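Local coordinates for putative transcriptional regulator protein, LacI family (Rhizobium etli, PDB 3MIZ) that probably binds regulatory DNA and controls transcription as a LacI-family repressor, with a periplasmic-binding-protein-like domain, at residues R34-W39 and Y254-R258; H131-I137 and D196-M202. All blocks are in the same frame, centred on the assembly; numbering follows the deposited sequence.

The two contacts lie on opposite sides of the chain's centre, about 36 Å apart between centres, and share no helix or strand. Contact 1 joins two helices of the lobe whose central sheet contains strands 15-20 and 46-51; contact 2 joins two parallel strands inside the sheet of the other lobe. Contact 1 is partly buried: glycines bring the backbones together, while an aromatic ring and charged groups meet beside them. Contact 2 is more deeply buried, held by main-chain hydrogen bonds and apolar side chains, with its charged pair out at the exposed loop end. Residues 34-39 also approach the second subunit, whereas no other chain touches the segments of contact 2.

Contact 1: R34-W39 and Y254-R258; sequences RGIQDW and YDLGR
Tyr254 and Arg34 both carry CG anti to the backbone N (chi1 -178° for Tyr254), which swings the phenol against helix 30-42 and lays the extended arginine chain across the ring. The guanidinium lies off-centre over one face of the phenol in a cation-pi contact, Arg34 CZ standing 4.1 Å from the centroid of the Tyr254 ring. The two planes are inclined by 32°, so this is a tilted lid and not a parallel stack. At the far end of the ring, Tyr254 OH donates to Asp38 OD2 at 2.7 Å, on the anti lone pair of the carboxylate, which sits at the ring's edge, near its plane, and is turned steeply to it. Cation and hydrogen bond together should limit rotation of the ring; tyrosine suits the place because it offers both a face and a donor.

Beside the ring the helix backbones nearly touch. Gly35 CA and Gly257 CA are 4.4 Å apart, and the axes of the two segments approach to 6.7 Å at a crossing angle of -44°. Neither glycine carries a side chain, and that leaves the two backbones room to come this close; Gly35 CA makes a C-H...O contact of 3.4 Å with Tyr254 O. Arg258 lies against the same turn of helix 30-42: its CG packs 3.3 Å from Gly35 O, and a bend at chi3 brings NH1 beside the backbone of Trp39. That approach is packing, since Trp39 N and Arg258 NH1 are both donors.

Arg34 packs on Ser24, and Gln37 on Asn51, both of the second subunit. Trp39 continues along helix 253-268 to Ala261, Lys262 and Asn265. Ile36 reaches Ala261 too, and Ile47 of strand 46-51, while Leu256 turns to Ile111 and Pro113 of strand 110-113.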
loop_
_atom_site.group_PDB
_atom_site.type_symbol
_atom_site.label_atom_id
_atom_site.label_comp_id
_atom_site.label_asym_id
_atom_site.label_seq_id
_atom_site.Cartn_x
_atom_site.Cartn_y
_atom_site.Cartn_z
ATOM N N ARG A 34 2.460 -11.596 -3.586
ATOM C CA ARG A 34 2.020 -12.488 -2.522
ATOM C C ARG A 34 1.581 -13.824 -3.120
ATOM O O ARG A 34 1.895 -14.888 -2.587
ATOM C CB ARG A 34 0.849 -11.851 -1.762
ATOM C CG ARG A 34 0.230 -12.738 -0.696
ATOM C CD ARG A 34 -1.126 -12.189 -0.255
ATOM N NE ARG A 34 -1.923 -13.223 0.393
ATOM C CZ ARG A 34 -3.250 -13.239 0.423
ATOM N NH1 ARG A 34 -3.944 -12.267 -0.162
ATOM N NH2 ARG A 34 -3.885 -14.233 1.031
ATOM N N GLY A 35 0.853 -13.760 -4.230
ATOM C CA GLY A 35 0.391 -14.970 -4.885
ATOM C C GLY A 35 1.556 -15.744 -5.474
ATOM O O GLY A 35 1.618 -16.972 -5.365
ATOM N N ILE A 36 2.482 -15.036 -6.112
ATOM C CA ILE A 36 3.656 -15.691 -6.683
ATOM C C ILE A 36 4.456 -16.361 -5.565
ATOM O O ILE A 36 4.788 -17.543 -5.642
ATOM C CB ILE A 36 4.606 -14.675 -7.378
ATOM C CG1 ILE A 36 3.902 -13.979 -8.546
ATOM C CG2 ILE A 36 5.858 -15.390 -7.859
ATOM C CD1 ILE A 36 3.525 -14.895 -9.662
ATOM N N GLN A 37 4.770 -15.592 -4.525
ATOM C CA GLN A 37 5.561 -16.101 -3.407
ATOM C C GLN A 37 4.913 -17.317 -2.753
ATOM O O GLN A 37 5.589 -18.316 -2.496
ATOM C CB GLN A 37 5.791 -14.992 -2.373
ATOM C CG GLN A 37 6.833 -15.320 -1.309
ATOM C CD GLN A 37 8.255 -15.293 -1.842
ATOM O OE1 GLN A 37 8.763 -14.244 -2.238
ATOM N NE2 GLN A 37 8.906 -16.455 -1.852
ATOM N N ASP A 38 3.610 -17.245 -2.485
ATOM C CA ASP A 38 2.905 -18.376 -1.879
ATOM C C ASP A 38 3.046 -19.629 -2.737
ATOM O O ASP A 38 3.324 -20.716 -2.224
ATOM C CB ASP A 38 1.424 -18.047 -1.677
ATOM C CG ASP A 38 1.175 -17.242 -0.417
ATOM O OD1 ASP A 38 2.163 -16.819 0.215
ATOM O OD2 ASP A 38 -0.007 -17.031 -0.067
ATOM N N TRP A 39 2.850 -19.483 -4.046
ATOM C CA TRP A 39 2.992 -20.619 -4.947
ATOM C C TRP A 39 4.437 -21.134 -4.898
ATOM O O TRP A 39 4.680 -22.340 -4.836
ATOM C CB TRP A 39 2.653 -20.214 -6.385
ATOM C CG TRP A 39 2.770 -21.359 -7.336
ATOM C CD1 TRP A 39 1.807 -22.272 -7.637
ATOM C CD2 TRP A 39 3.951 -21.776 -8.028
ATOM N NE1 TRP A 39 2.314 -23.239 -8.470
ATOM C CE2 TRP A 39 3.629 -22.959 -8.724
ATOM C CE3 TRP A 39 5.253 -21.267 -8.119
ATOM C CZ2 TRP A 39 4.563 -23.649 -9.504
ATOM C CZ3 TRP A 39 6.185 -21.954 -8.894
ATOM C CH2 TRP A 39 5.832 -23.133 -9.575
ATOM N N TYR A 254 -4.049 -11.844 -6.198
ATOM C CA TYR A 254 -3.471 -13.024 -5.577
ATOM C C TYR A 254 -3.520 -14.213 -6.542
ATOM O O TYR A 254 -2.515 -14.904 -6.738
ATOM C CB TYR A 254 -4.223 -13.356 -4.281
ATOM C CG TYR A 254 -3.655 -14.544 -3.541
ATOM C CD1 TYR A 254 -2.433 -14.458 -2.873
ATOM C CD2 TYR A 254 -4.320 -15.767 -3.544
ATOM C CE1 TYR A 254 -1.885 -15.568 -2.231
ATOM C CE2 TYR A 254 -3.785 -16.880 -2.905
ATOM C CZ TYR A 254 -2.567 -16.776 -2.252
ATOM O OH TYR A 254 -2.025 -17.888 -1.640
ATOM N N ASP A 255 -4.681 -14.440 -7.152
ATOM C CA ASP A 255 -4.849 -15.544 -8.093
ATOM C C ASP A 255 -4.028 -15.344 -9.364
ATOM O O ASP A 255 -3.533 -16.311 -9.940
ATOM C CB ASP A 255 -6.323 -15.731 -8.464
ATOM C CG ASP A 255 -7.165 -16.215 -7.296
ATOM O OD1 ASP A 255 -6.667 -17.039 -6.495
ATOM O OD2 ASP A 255 -8.329 -15.779 -7.189
ATOM N N LEU A 256 -3.903 -14.098 -9.814
ATOM C CA LEU A 256 -3.103 -13.816 -11.008
ATOM C C LEU A 256 -1.665 -14.241 -10.758
ATOM O O LEU A 256 -1.012 -14.800 -11.640
ATOM C CB LEU A 256 -3.128 -12.326 -11.363
ATOM C CG LEU A 256 -4.377 -11.799 -12.073
ATOM C CD1 LEU A 256 -4.310 -10.281 -12.190
ATOM C CD2 LEU A 256 -4.486 -12.435 -13.452
ATOM N N GLY A 257 -1.174 -13.954 -9.556
ATOM C CA GLY A 257 0.184 -14.318 -9.197
ATOM C C GLY A 257 0.359 -15.827 -9.126
ATOM O O GLY A 257 1.296 -16.376 -9.702
ATOM N N ARG A 258 -0.543 -16.509 -8.426
ATOM C CA ARG A 258 -0.448 -17.961 -8.322
ATOM C C ARG A 258 -0.580 -18.624 -9.690
ATOM O O ARG A 258 0.206 -19.515 -10.034
ATOM C CB ARG A 258 -1.533 -18.502 -7.387
ATOM C CG ARG A 258 -1.408 -18.044 -5.945
ATOM C CD ARG A 258 -2.437 -18.769 -5.087
ATOM N NE ARG A 258 -2.295 -20.217 -5.203
ATOM C CZ ARG A 258 -1.244 -20.895 -4.754
ATOM N NH1 ARG A 258 -0.250 -20.258 -4.152
ATOM N NH2 ARG A 258 -1.177 -22.208 -4.920
#

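Contact 2: H131-I137 and D196-M202; sequences HRRIGYI and DRPTAIM
Parallel strands 134-137 and 200-202 lie side by side in the alpha/beta sheet of a periplasmic-binding-protein-like lobe, and Gly135 joins them through both its amide and its carbonyl. Gly135 N donates to Ala200 O at 2.8 Å, and Gly135 O receives Met202 N at 2.7 Å; farther along, Ile137 N reaches Met202 O. This is the parallel ladder, in which one residue bonds to the two flanking its partner, here Ile201. Glycine fits this tight pairing, where Gly135 CA lies 4.3 Å from Ile201 CA.

On one face of the sheet Ile134 CD1 rests on the small Ala200 CB, and the Tyr136 ring meets Met202, a selenomethionine, at CB; Phe153 of helix 144-160 packs on Ile134, Tyr136 and Met202. Ile137 and Ile201 touch on the opposite face, and both touch Met191 of helix 184-192. Strands 167-174 and 228-230 flank the pair.

Before the strands begin, the chemistry turns polar. Arg133, at the exposed end, stretches its chain to Asp196: Arg133 NH2 lies 3.3 Å from Asp196 OD1, a long salt bridge and not a hydrogen bond. The guanidinium and carboxylate planes are turned 68° apart, and OD1 stands above the guanidinium plane, not at its edge. Thr199 N donates to Arg133 O. His131 is buried, with NE2 bonded to Ala291 O. Thr199 sets OG1 between its backbone N and carbonyl carbon (chi1 64°), presenting it to His131. The histidine ring face takes Ala200 CB in a CH-pi contact, while at the ring edge His131 ND1 and Thr199 OG1 share a nearly straight (172°) hydrogen bond of 2.7 Å.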
loop_
_atom_site.group_PDB
_atom_site.type_symbol
_atom_site.label_atom_id
_atom_site.label_comp_id
_atom_site.label_asym_id
_atom_site.label_seq_id
_atom_site.Cartn_x
_atom_site.Cartn_y
_atom_site.Cartn_z
ATOM N N HIS A 131 -31.402 1.757 -9.027
ATOM C CA HIS A 131 -30.744 3.017 -9.361
ATOM C C HIS A 131 -30.860 3.358 -10.842
ATOM O O HIS A 131 -30.634 2.512 -11.712
ATOM C CB HIS A 131 -29.276 2.961 -8.923
ATOM C CG HIS A 131 -29.104 2.744 -7.452
ATOM N ND1 HIS A 131 -29.323 3.739 -6.525
ATOM C CD2 HIS A 131 -28.778 1.634 -6.746
ATOM C CE1 HIS A 131 -29.141 3.253 -5.309
ATOM N NE2 HIS A 131 -28.811 1.978 -5.415
ATOM N N ARG A 132 -31.207 4.610 -11.120
ATOM C CA ARG A 132 -31.394 5.062 -12.491
ATOM C C ARG A 132 -30.602 6.330 -12.786
ATOM O O ARG A 132 -30.341 6.649 -13.949
ATOM C CB ARG A 132 -32.887 5.285 -12.749
ATOM C CG ARG A 132 -33.747 4.049 -12.479
ATOM C CD ARG A 132 -33.605 3.013 -13.579
ATOM N NE ARG A 132 -34.479 1.854 -13.394
ATOM C CZ ARG A 132 -34.147 0.763 -12.710
ATOM N NH1 ARG A 132 -32.953 0.674 -12.136
ATOM N NH2 ARG A 132 -35.003 -0.253 -12.610
ATOM N N ARG A 133 -30.244 7.057 -11.732
ATOM C CA ARG A 133 -29.422 8.259 -11.855
ATOM C C ARG A 133 -28.112 7.828 -11.193
ATOM O O ARG A 133 -28.013 7.807 -9.964
ATOM C CB ARG A 133 -30.019 9.430 -11.075
ATOM C CG ARG A 133 -31.351 9.947 -11.581
ATOM C CD ARG A 133 -31.806 11.110 -10.708
ATOM N NE ARG A 133 -33.024 11.751 -11.196
ATOM C CZ ARG A 133 -33.626 12.764 -10.581
ATOM N NH1 ARG A 133 -33.124 13.250 -9.454
ATOM N NH2 ARG A 133 -34.730 13.294 -11.093
ATOM N N ILE A 134 -27.118 7.474 -12.004
ATOM C CA ILE A 134 -25.839 6.996 -11.482
ATOM C C ILE A 134 -24.667 7.922 -11.777
ATOM O O ILE A 134 -24.564 8.478 -12.870
ATOM C CB ILE A 134 -25.488 5.613 -12.079
ATOM C CG1 ILE A 134 -26.688 4.670 -11.973
ATOM C CG2 ILE A 134 -24.267 5.036 -11.370
ATOM C CD1 ILE A 134 -27.074 4.348 -10.568
ATOM N N GLY A 135 -23.781 8.073 -10.796
ATOM C CA GLY A 135 -22.610 8.908 -10.979
ATOM C C GLY A 135 -21.383 8.027 -11.116
ATOM O O GLY A 135 -21.361 6.899 -10.627
ATOM N N TYR A 136 -20.361 8.529 -11.797
ATOM C CA TYR A 136 -19.126 7.781 -11.977
ATOM C C TYR A 136 -17.972 8.781 -11.950
ATOM O O TYR A 136 -17.913 9.690 -12.776
ATOM C CB TYR A 136 -19.136 7.035 -13.320
ATOM C CG TYR A 136 -17.967 6.090 -13.495
ATOM C CD1 TYR A 136 -18.060 4.748 -13.114
ATOM C CD2 TYR A 136 -16.738 6.556 -13.965
ATOM C CE1 TYR A 136 -16.949 3.894 -13.189
ATOM C CE2 TYR A 136 -15.624 5.715 -14.041
ATOM C CZ TYR A 136 -15.736 4.388 -13.648
ATOM O OH TYR A 136 -14.628 3.573 -13.682
ATOM N N ILE A 137 -17.076 8.638 -10.980
ATOM C CA ILE A 137 -15.930 9.529 -10.891
ATOM C C ILE A 137 -14.729 8.727 -11.379
ATOM O O ILE A 137 -14.321 7.725 -10.770
ATOM C CB ILE A 137 -15.742 10.054 -9.457
ATOM C CG1 ILE A 137 -17.027 10.761 -9.002
ATOM C CG2 ILE A 137 -14.608 11.054 -9.416
ATOM C CD1 ILE A 137 -16.925 11.410 -7.635
ATOM N N ASP A 196 -30.428 17.422 -9.483
ATOM C CA ASP A 196 -30.849 16.052 -9.759
ATOM C C ASP A 196 -29.726 15.119 -9.303
ATOM O O ASP A 196 -29.061 14.476 -10.112
ATOM C CB ASP A 196 -31.123 15.853 -11.253
ATOM C CG ASP A 196 -32.430 16.485 -11.695
ATOM O OD1 ASP A 196 -33.447 16.288 -10.994
ATOM O OD2 ASP A 196 -32.448 17.166 -12.743
ATOM N N ARG A 197 -29.539 15.068 -7.988
ATOM C CA ARG A 197 -28.510 14.266 -7.326
ATOM C C ARG A 197 -28.558 12.770 -7.637
ATOM O O ARG A 197 -29.608 12.144 -7.531
ATOM C CB ARG A 197 -28.643 14.478 -5.811
ATOM C CG ARG A 197 -27.591 13.823 -4.941
ATOM C CD ARG A 197 -27.743 14.286 -3.497
ATOM N NE ARG A 197 -28.945 13.754 -2.855
ATOM C CZ ARG A 197 -29.513 14.288 -1.776
ATOM N NH1 ARG A 197 -28.994 15.373 -1.219
ATOM N NH2 ARG A 197 -30.601 13.738 -1.247
ATOM N N PRO A 198 -27.421 12.174 -8.044
ATOM C CA PRO A 198 -27.486 10.734 -8.322
ATOM C C PRO A 198 -27.746 9.950 -7.032
ATOM O O PRO A 198 -27.373 10.398 -5.944
ATOM C CB PRO A 198 -26.113 10.432 -8.936
ATOM C CG PRO A 198 -25.228 11.508 -8.376
ATOM C CD PRO A 198 -26.114 12.730 -8.430
ATOM N N THR A 199 -28.395 8.794 -7.155
ATOM C CA THR A 199 -28.708 7.958 -5.999
ATOM C C THR A 199 -27.586 6.967 -5.714
ATOM O O THR A 199 -27.518 6.389 -4.634
ATOM C CB THR A 199 -30.032 7.169 -6.210
ATOM O OG1 THR A 199 -29.884 6.259 -7.306
ATOM C CG2 THR A 199 -31.177 8.129 -6.516
ATOM N N ALA A 200 -26.711 6.777 -6.698
ATOM C CA ALA A 200 -25.577 5.876 -6.562
ATOM C C ALA A 200 -24.376 6.498 -7.263
ATOM O O ALA A 200 -24.525 7.187 -8.278
ATOM C CB ALA A 200 -25.898 4.503 -7.179
ATOM N N ILE A 201 -23.194 6.284 -6.701
ATOM C CA ILE A 201 -21.970 6.811 -7.302
ATOM C C ILE A 201 -20.952 5.690 -7.347
ATOM O O ILE A 201 -20.696 5.011 -6.346
ATOM C CB ILE A 201 -21.364 7.999 -6.508
ATOM C CG1 ILE A 201 -22.273 9.226 -6.625
ATOM C CG2 ILE A 201 -19.977 8.372 -7.092
ATOM C CD1 ILE A 201 -21.792 10.435 -5.837
HETATM N N MSE A 202 -20.395 5.479 -8.529
HETATM C CA MSE A 202 -19.395 4.444 -8.708
HETATM C C MSE A 202 -18.066 5.150 -8.696
HETATM O O MSE A 202 -17.855 6.096 -9.455
HETATM C CB MSE A 202 -19.592 3.724 -10.040
HETATM C CG MSE A 202 -20.825 2.857 -10.087
HETATM SE SE MSE A 202 -20.879 1.816 -11.704
HETATM C CE MSE A 202 -19.551 0.501 -11.287
#